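Local atomic coordinates of dihydrofolate reductase, putative (Aspergillus flavus, PDB entry 6DRS), a protein that probably reduces dihydrofolate to tetrahydrofolate with NADPH as hydride donor, and binds an antifolate inhibitor together with its cofactor. Residues V11-I16 and T22-G27; L32-I37 and T179-K184. One frame throughout, in Å; residues are numbered along the deposited sequence.

Contact 1 (V11-I16 and T22-G27); sequences VATTPI and TLLGIG. With NAP (NADP nicotinamide-adenine-dinucleotide phosphate), chain H.
Ile26 packs over residues 11-13 of strand 7-17, and its side chain touches both that strand and the nicotinamide of NADP. Its CB sits 3.7 Å from NAP N7N, beside the carboxamide. From there the two branches part. CG2, anti to the carbonyl carbon, turns back over strand 7-17, where it meets Ala12 O, the Thr13 CG2 methyl at 3.6 Å and Val11 CG2, whose side chain it crosses at about a right angle. CG1 lies between the backbone N and the carbonyl carbon (chi1 66°) and sends CD1 the other way, to 4.0 Å from NAP C2N of the nicotinamide ring and close to the ribose O4D.

Further along, the strands run antiparallel. Thr14 and Gly25 exchange two backbone hydrogen bonds, the shorter being Gly25 N to Thr14 O at 2.7 Å. Ile16 and Leu23 do the same, with Ile16 N to Leu23 O nearly straight at 172°. Pro15, which has no N-H to give, occupies the non-hydrogen-bonded position opposite Leu24. With no side chain on Gly25, Ile16 CD1 settles 3.8 Å from Gly25 CA.

At the open end the carboxamide takes over the pairing. Ala12 N gives an almost linear bond to NAP O7N (2.8 Å), while NAP N7N donates to Ile26 O at 3.1 Å and weakly to Ala12 O. Backbone atoms of both strands thus fix the rotation of the amide. Ile26 and Gly27 together face Thr197 in a classic beta bulge. Overall this is a beta hairpin whose splayed mouth forms the nicotinamide carboxamide site, held by main-chain atoms as in other dihydrofolate reductases.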
loop_
_atom_site.group_PDB
_atom_site.type_symbol
_atom_site.label_atom_id
_atom_site.label_comp_id
_atom_site.label_asym_id
_atom_site.label_seq_id
_atom_site.Cartn_x
_atom_site.Cartn_y
_atom_site.Cartn_z
ATOM N N VAL A 11 -3.913 1.256 -3.071
ATOM C CA VAL A 11 -4.687 2.305 -2.366
ATOM C C VAL A 11 -6.099 1.788 -2.118
ATOM O O VAL A 11 -6.604 0.974 -2.903
ATOM C CB VAL A 11 -4.716 3.602 -3.206
ATOM C CG1 VAL A 11 -5.575 3.436 -4.453
ATOM C CG2 VAL A 11 -5.156 4.827 -2.406
ATOM N N ALA A 12 -6.722 2.231 -1.023
ATOM C CA ALA A 12 -8.177 2.105 -0.845
ATOM C C ALA A 12 -8.809 3.499 -1.018
ATOM O O ALA A 12 -8.293 4.484 -0.476
ATOM C CB ALA A 12 -8.512 1.460 0.479
ATOM N N THR A 13 -9.840 3.621 -1.861
ATOM C CA THR A 13 -10.526 4.911 -2.029
ATOM C C THR A 13 -12.021 4.780 -1.712
ATOM O O THR A 13 -12.587 3.663 -1.734
ATOM C CB THR A 13 -10.307 5.556 -3.400
ATOM O OG1 THR A 13 -11.050 4.804 -4.356
ATOM C CG2 THR A 13 -8.856 5.649 -3.781
ATOM N N THR A 14 -12.610 5.934 -1.364
ATOM C CA THR A 14 -14.052 6.082 -1.167
ATOM C C THR A 14 -14.561 7.232 -2.061
ATOM O O THR A 14 -13.931 8.322 -2.104
ATOM C CB THR A 14 -14.409 6.201 0.319
ATOM O OG1 THR A 14 -15.825 6.049 0.375
ATOM C CG2 THR A 14 -13.979 7.500 0.970
ATOM N N PRO A 15 -15.651 6.992 -2.833
ATOM C CA PRO A 15 -16.115 8.058 -3.742
ATOM C C PRO A 15 -16.880 9.175 -3.012
ATOM O O PRO A 15 -17.759 8.897 -2.162
ATOM C CB PRO A 15 -17.003 7.351 -4.765
ATOM C CG PRO A 15 -17.539 6.180 -4.007
ATOM C CD PRO A 15 -16.382 5.753 -3.124
ATOM N N ILE A 16 -16.511 10.404 -3.339
ATOM C CA ILE A 16 -17.178 11.614 -2.843
ATOM C C ILE A 16 -17.672 12.441 -4.034
ATOM O O ILE A 16 -16.911 13.189 -4.668
ATOM C CB ILE A 16 -16.252 12.425 -1.924
ATOM C CG1 ILE A 16 -15.676 11.542 -0.813
ATOM C CG2 ILE A 16 -16.994 13.630 -1.356
ATOM C CD1 ILE A 16 -14.401 12.085 -0.223
ATOM N N THR A 22 -16.483 13.360 -9.150
ATOM C CA THR A 22 -16.348 12.475 -8.017
ATOM C C THR A 22 -14.885 12.472 -7.563
ATOM O O THR A 22 -13.981 12.136 -8.343
ATOM C CB THR A 22 -16.785 11.054 -8.366
ATOM O OG1 THR A 22 -18.144 11.161 -8.791
ATOM C CG2 THR A 22 -16.673 10.101 -7.195
ATOM N N LEU A 23 -14.659 12.864 -6.314
ATOM C CA LEU A 23 -13.335 12.756 -5.683
ATOM C C LEU A 23 -13.188 11.338 -5.104
ATOM O O LEU A 23 -14.204 10.623 -4.882
ATOM C CB LEU A 23 -13.218 13.801 -4.568
ATOM C CG LEU A 23 -13.192 15.262 -5.016
ATOM C CD1 LEU A 23 -13.292 16.198 -3.819
ATOM C CD2 LEU A 23 -11.953 15.573 -5.853
ATOM N N LEU A 24 -11.929 10.938 -4.878
ATOM C CA LEU A 24 -11.608 9.625 -4.283
ATOM C C LEU A 24 -10.903 9.865 -2.937
ATOM O O LEU A 24 -9.714 10.193 -2.898
ATOM C CB LEU A 24 -10.728 8.839 -5.262
ATOM C CG LEU A 24 -11.374 8.464 -6.603
ATOM C CD1 LEU A 24 -10.375 7.710 -7.464
ATOM C CD2 LEU A 24 -12.648 7.639 -6.406
ATOM N N GLY A 25 -11.661 9.787 -1.852
ATOM C CA GLY A 25 -11.130 10.137 -0.556
ATOM C C GLY A 25 -10.327 8.970 -0.002
ATOM O O GLY A 25 -10.753 7.811 -0.144
ATOM N N ILE A 26 -9.191 9.272 0.627
ATOM C CA ILE A 26 -8.265 8.230 1.107
ATOM C C ILE A 26 -7.906 8.442 2.582
ATOM O O ILE A 26 -7.535 7.472 3.233
ATOM C CB ILE A 26 -7.011 8.123 0.214
ATOM C CG1 ILE A 26 -6.152 9.386 0.297
ATOM C CG2 ILE A 26 -7.403 7.760 -1.219
ATOM C CD1 ILE A 26 -4.732 9.197 -0.162
ATOM N N GLY A 27 -8.063 9.654 3.124
ATOM C CA GLY A 27 -7.577 9.936 4.477
ATOM C C GLY A 27 -8.320 11.074 5.167
ATOM O O GLY A 27 -8.876 11.974 4.511
HETATM P PA NAP H . 2.142 11.338 2.578
HETATM O O1A NAP H . 1.942 9.994 3.220
HETATM O O2A NAP H . 2.244 11.653 1.130
HETATM O O5B NAP H . 3.412 12.036 3.313
HETATM C C5B NAP H . 3.755 13.429 3.179
HETATM C C4B NAP H . 5.167 13.541 3.714
HETATM O O4B NAP H . 6.047 12.794 2.870
HETATM C C3B NAP H . 5.734 14.953 3.696
HETATM O O3B NAP H . 5.356 15.666 4.883
HETATM C C2B NAP H . 7.227 14.684 3.634
HETATM O O2B NAP H . 7.683 14.192 4.892
HETATM C C1B NAP H . 7.314 13.458 2.744
HETATM N N9A NAP H . 7.473 13.837 1.352
HETATM C C8A NAP H . 6.409 13.999 0.550
HETATM N N7A NAP H . 6.821 14.345 -0.688
HETATM C C5A NAP H . 8.171 14.396 -0.686
HETATM C C6A NAP H . 9.216 14.705 -1.689
HETATM N N6A NAP H . 8.818 14.998 -2.935
HETATM N N1A NAP H . 10.522 14.669 -1.346
HETATM C C2A NAP H . 10.854 14.351 -0.082
HETATM N N3A NAP H . 9.944 14.059 0.887
HETATM C C4A NAP H . 8.604 14.067 0.668
HETATM O O3 NAP H . 1.023 12.297 3.302
HETATM P PN NAP H . -0.472 12.702 2.795
HETATM O O1N NAP H . -0.517 12.938 1.343
HETATM O O2N NAP H . -0.840 13.791 3.778
HETATM O O5D NAP H . -1.314 11.392 3.159
HETATM C C5D NAP H . -1.385 10.922 4.482
HETATM C C4D NAP H . -2.853 10.586 4.632
HETATM O O4D NAP H . -3.213 9.696 3.575
HETATM C C3D NAP H . -3.237 9.918 5.930
HETATM O O3D NAP H . -4.567 10.394 6.269
HETATM C C2D NAP H . -3.270 8.462 5.548
HETATM O O2D NAP H . -4.134 7.750 6.397
HETATM C C1D NAP H . -3.785 8.506 4.126
HETATM N N1N NAP H . -3.406 7.308 3.348
HETATM C C2N NAP H . -4.402 6.533 2.858
HETATM C C3N NAP H . -4.131 5.359 2.125
HETATM C C7N NAP H . -5.280 4.517 1.574
HETATM O O7N NAP H . -5.060 3.549 0.839
HETATM N N7N NAP H . -6.535 4.862 1.916
HETATM C C4N NAP H . -2.785 4.982 1.947
HETATM C C5N NAP H . -1.786 5.803 2.475
HETATM C C6N NAP H . -2.112 6.958 3.188
HETATM P P2B NAP H . 8.362 15.169 5.975
HETATM O O1X NAP H . 7.256 16.103 6.448
HETATM O O2X NAP H . 8.689 14.218 7.108
HETATM O O3X NAP H . 9.404 15.798 5.101
#

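Contact 2 (L32-I37 and T179-K184); sequences LPWPRI and TNVEKK. With NAP (NADP nicotinamide-adenine-dinucleotide phosphate), chain H.
Val181 points its CG1 methyl at two residues of the loop 32-37, the Trp34 indole and the Ile37 side chain, and the whole interface is this small apolar cluster of 125 Å². Trp34 and Val181 meet obliquely: CG1 lies 4.0 Å from CE3 and over one face of the indole, displaced toward the rim of the benzene half. With chi1 of 173°, CG1 stands anti to the Val181 backbone N, reaching from strand 174-183 toward the loop.

Ile37 meets the same valine differently, tip to tip, with its CD1 3.7 Å from Val181 CG1 and close to CG2 as well. That CD1 also sits 3.4 Å above the indole plane, on the face that carries Val181, so the three side chains close a triangle with two aliphatic tips against one aromatic face. The other face of the indole rests on its own loop. Pro33 CD lies 3.5 Å above it and Leu32 CB somewhat farther out, both near the rim. The ring is therefore held between Leu32 and Pro33 on one face and, on the other, Ile37 from the loop together with Val181 from the strand.

Toward the cofactor, Leu32 CD2 comes within 3.5 Å of NAP N7N, and the far end of the indole, CH2, approaches the same nitrogen obliquely. Ile37 takes the N-cap position before helix 38-49, while Thr179 OG1, two residues earlier on the strand than Val181, is hydrogen-bonded to Asp40 on that helix; both of these last two residues line the inhibitor pocket. The Leu-Pro-Trp sequence and its place beside the nicotinamide mark 32-37 as part of the active-site loop characteristic of the dihydrofolate reductase fold, here packed by its tryptophan against the central sheet.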
loop_
_atom_site.group_PDB
_atom_site.type_symbol
_atom_site.label_atom_id
_atom_site.label_comp_id
_atom_site.label_asym_id
_atom_site.label_seq_id
_atom_site.Cartn_x
_atom_site.Cartn_y
_atom_site.Cartn_z
ATOM N N LEU A 32 -7.034 6.702 8.285
ATOM C CA LEU A 32 -7.983 6.349 7.205
ATOM C C LEU A 32 -9.347 6.978 7.511
ATOM O O LEU A 32 -9.613 7.330 8.648
ATOM C CB LEU A 32 -8.128 4.831 7.057
ATOM C CG LEU A 32 -6.841 4.070 6.714
ATOM C CD1 LEU A 32 -7.104 2.572 6.641
ATOM C CD2 LEU A 32 -6.227 4.578 5.417
ATOM N N PRO A 33 -10.215 7.103 6.479
ATOM C CA PRO A 33 -11.499 7.764 6.696
ATOM C C PRO A 33 -12.536 6.868 7.383
ATOM O O PRO A 33 -13.559 7.380 7.796
ATOM C CB PRO A 33 -12.015 8.089 5.283
ATOM C CG PRO A 33 -10.773 8.095 4.425
ATOM C CD PRO A 33 -9.953 6.974 5.030
ATOM N N TRP A 34 -12.319 5.555 7.457
ATOM C CA TRP A 34 -13.405 4.641 7.831
ATOM C C TRP A 34 -12.977 3.772 9.007
ATOM O O TRP A 34 -11.797 3.556 9.220
ATOM C CB TRP A 34 -13.781 3.717 6.664
ATOM C CG TRP A 34 -12.579 3.196 5.934
ATOM C CD1 TRP A 34 -11.735 2.195 6.331
ATOM C CD2 TRP A 34 -12.041 3.716 4.708
ATOM N NE1 TRP A 34 -10.718 2.049 5.428
ATOM C CE2 TRP A 34 -10.882 2.964 4.420
ATOM C CE3 TRP A 34 -12.428 4.726 3.818
ATOM C CZ2 TRP A 34 -10.130 3.196 3.269
ATOM C CZ3 TRP A 34 -11.683 4.959 2.684
ATOM C CH2 TRP A 34 -10.532 4.207 2.427
ATOM N N PRO A 35 -13.953 3.195 9.709
ATOM C CA PRO A 35 -13.606 2.189 10.693
ATOM C C PRO A 35 -12.824 1.068 9.986
ATOM O O PRO A 35 -12.913 0.942 8.769
ATOM C CB PRO A 35 -14.970 1.657 11.147
ATOM C CG PRO A 35 -15.915 2.803 10.885
ATOM C CD PRO A 35 -15.405 3.379 9.588
ATOM N N ARG A 36 -12.114 0.250 10.755
ATOM C CA ARG A 36 -11.230 -0.783 10.247
ATOM C C ARG A 36 -11.992 -1.758 9.334
ATOM O O ARG A 36 -12.949 -2.406 9.741
ATOM C CB ARG A 36 -10.613 -1.510 11.446
ATOM C CG ARG A 36 -9.782 -2.739 11.104
ATOM C CD ARG A 36 -8.935 -3.215 12.274
ATOM N NE ARG A 36 -7.910 -4.147 11.813
ATOM C CZ ARG A 36 -8.074 -5.465 11.705
ATOM N NH1 ARG A 36 -9.095 -6.057 12.307
ATOM N NH2 ARG A 36 -7.220 -6.178 10.985
ATOM N N ILE A 37 -11.524 -1.898 8.099
ATOM C CA ILE A 37 -12.065 -2.941 7.234
ATOM C C ILE A 37 -11.105 -4.141 7.229
ATOM O O ILE A 37 -10.088 -4.115 6.520
ATOM C CB ILE A 37 -12.322 -2.366 5.826
ATOM C CG1 ILE A 37 -13.098 -1.048 5.913
ATOM C CG2 ILE A 37 -13.023 -3.389 4.946
ATOM C CD1 ILE A 37 -13.299 -0.295 4.613
ATOM N N THR A 179 -8.783 -0.616 -3.881
ATOM C CA THR A 179 -9.957 -1.112 -3.211
ATOM C C THR A 179 -10.984 0.026 -3.138
ATOM O O THR A 179 -10.706 1.075 -2.526
ATOM C CB THR A 179 -9.653 -1.601 -1.793
ATOM O OG1 THR A 179 -8.583 -2.553 -1.815
ATOM C CG2 THR A 179 -10.888 -2.184 -1.136
ATOM N N ASN A 180 -12.141 -0.162 -3.783
ATOM C CA ASN A 180 -13.290 0.778 -3.692
ATOM C C ASN A 180 -14.084 0.474 -2.425
ATOM O O ASN A 180 -14.437 -0.674 -2.167
ATOM C CB ASN A 180 -14.243 0.702 -4.886
ATOM C CG ASN A 180 -13.522 1.062 -6.150
ATOM O OD1 ASN A 180 -12.686 1.962 -6.139
ATOM N ND2 ASN A 180 -13.755 0.290 -7.194
ATOM N N VAL A 181 -14.321 1.537 -1.655
ATOM C CA VAL A 181 -15.013 1.466 -0.360
ATOM C C VAL A 181 -16.247 2.378 -0.435
ATOM O O VAL A 181 -16.127 3.565 -0.737
ATOM C CB VAL A 181 -14.083 1.872 0.809
ATOM C CG1 VAL A 181 -14.841 1.964 2.128
ATOM C CG2 VAL A 181 -12.908 0.909 0.948
ATOM N N GLU A 182 -17.415 1.819 -0.166
ATOM C CA GLU A 182 -18.654 2.575 -0.199
ATOM C C GLU A 182 -19.491 2.247 1.035
ATOM O O GLU A 182 -19.493 1.101 1.478
ATOM C CB GLU A 182 -19.457 2.210 -1.445
ATOM C CG GLU A 182 -19.190 3.165 -2.581
ATOM C CD GLU A 182 -19.747 2.744 -3.924
ATOM O OE1 GLU A 182 -20.728 1.970 -3.941
ATOM O OE2 GLU A 182 -19.184 3.190 -4.946
ATOM N N LYS A 183 -20.226 3.233 1.573
ATOM C CA LYS A 183 -21.197 2.901 2.659
ATOM C C LYS A 183 -22.399 2.158 2.048
ATOM O O LYS A 183 -22.757 2.404 0.882
ATOM C CB LYS A 183 -21.630 4.179 3.378
ATOM C CG LYS A 183 -20.609 4.819 4.313
ATOM C CD LYS A 183 -21.310 5.660 5.362
ATOM C CE LYS A 183 -20.434 6.223 6.463
ATOM N NZ LYS A 183 -19.808 7.471 5.986
ATOM N N LYS A 184 -23.001 1.223 2.796
ATOM C CA LYS A 184 -24.310 0.634 2.406
ATOM C C LYS A 184 -25.366 1.749 2.441
ATOM O O LYS A 184 -25.292 2.638 3.293
ATOM C CB LYS A 184 -24.785 -0.462 3.372
ATOM C CG LYS A 184 -23.740 -1.440 3.888
ATOM C CD LYS A 184 -23.523 -2.629 2.989
ATOM C CE LYS A 184 -24.478 -3.766 3.283
ATOM N NZ LYS A 184 -24.044 -4.510 4.481
HETATM P PA NAP H . 2.142 11.338 2.578
HETATM O O1A NAP H . 1.942 9.994 3.220
HETATM O O2A NAP H . 2.244 11.653 1.130
HETATM O O5B NAP H . 3.412 12.036 3.313
HETATM C C5B NAP H . 3.755 13.429 3.179
HETATM C C4B NAP H . 5.167 13.541 3.714
HETATM O O4B NAP H . 6.047 12.794 2.870
HETATM C C3B NAP H . 5.734 14.953 3.696
HETATM O O3B NAP H . 5.356 15.666 4.883
HETATM C C2B NAP H . 7.227 14.684 3.634
HETATM O O2B NAP H . 7.683 14.192 4.892
HETATM C C1B NAP H . 7.314 13.458 2.744
HETATM N N9A NAP H . 7.473 13.837 1.352
HETATM C C8A NAP H . 6.409 13.999 0.550
HETATM N N7A NAP H . 6.821 14.345 -0.688
HETATM C C5A NAP H . 8.171 14.396 -0.686
HETATM C C6A NAP H . 9.216 14.705 -1.689
HETATM N N6A NAP H . 8.818 14.998 -2.935
HETATM N N1A NAP H . 10.522 14.669 -1.346
HETATM C C2A NAP H . 10.854 14.351 -0.082
HETATM N N3A NAP H . 9.944 14.059 0.887
HETATM C C4A NAP H . 8.604 14.067 0.668
HETATM O O3 NAP H . 1.023 12.297 3.302
HETATM P PN NAP H . -0.472 12.702 2.795
HETATM O O1N NAP H . -0.517 12.938 1.343
HETATM O O2N NAP H . -0.840 13.791 3.778
HETATM O O5D NAP H . -1.314 11.392 3.159
HETATM C C5D NAP H . -1.385 10.922 4.482
HETATM C C4D NAP H . -2.853 10.586 4.632
HETATM O O4D NAP H . -3.213 9.696 3.575
HETATM C C3D NAP H . -3.237 9.918 5.930
HETATM O O3D NAP H . -4.567 10.394 6.269
HETATM C C2D NAP H . -3.270 8.462 5.548
HETATM O O2D NAP H . -4.134 7.750 6.397
HETATM C C1D NAP H . -3.785 8.506 4.126
HETATM N N1N NAP H . -3.406 7.308 3.348
HETATM C C2N NAP H . -4.402 6.533 2.858
HETATM C C3N NAP H . -4.131 5.359 2.125
HETATM C C7N NAP H . -5.280 4.517 1.574
HETATM O O7N NAP H . -5.060 3.549 0.839
HETATM N N7N NAP H . -6.535 4.862 1.916
HETATM C C4N NAP H . -2.785 4.982 1.947
HETATM C C5N NAP H . -1.786 5.803 2.475
HETATM C C6N NAP H . -2.112 6.958 3.188
HETATM P P2B NAP H . 8.362 15.169 5.975
HETATM O O1X NAP H . 7.256 16.103 6.448
HETATM O O2X NAP H . 8.689 14.218 7.108
HETATM O O3X NAP H . 9.404 15.798 5.101
#

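How the contacts relate
The centres of the two contacts lie 9 Å apart. Strand 7-17, which carries 11-16, lies between strands 22-27 and 174-183 in the sheet, paired with one along each edge. Among the bonds of the second join are two probable ones to Val181: Thr13 O to Val181 N and Thr14 OG1 to Val181 O, each 2.7 Å. Val181 is thus held to contact 1 by its backbone while its side chain serves contact 2. The loop touches the hairpin too, Pro33 CD packing 3.1 Å from Ile26 O. Both contacts reach the carboxamide of NADP, and Val11, Ala12 and Thr179 belong to the neighbouring inhibitor pocket.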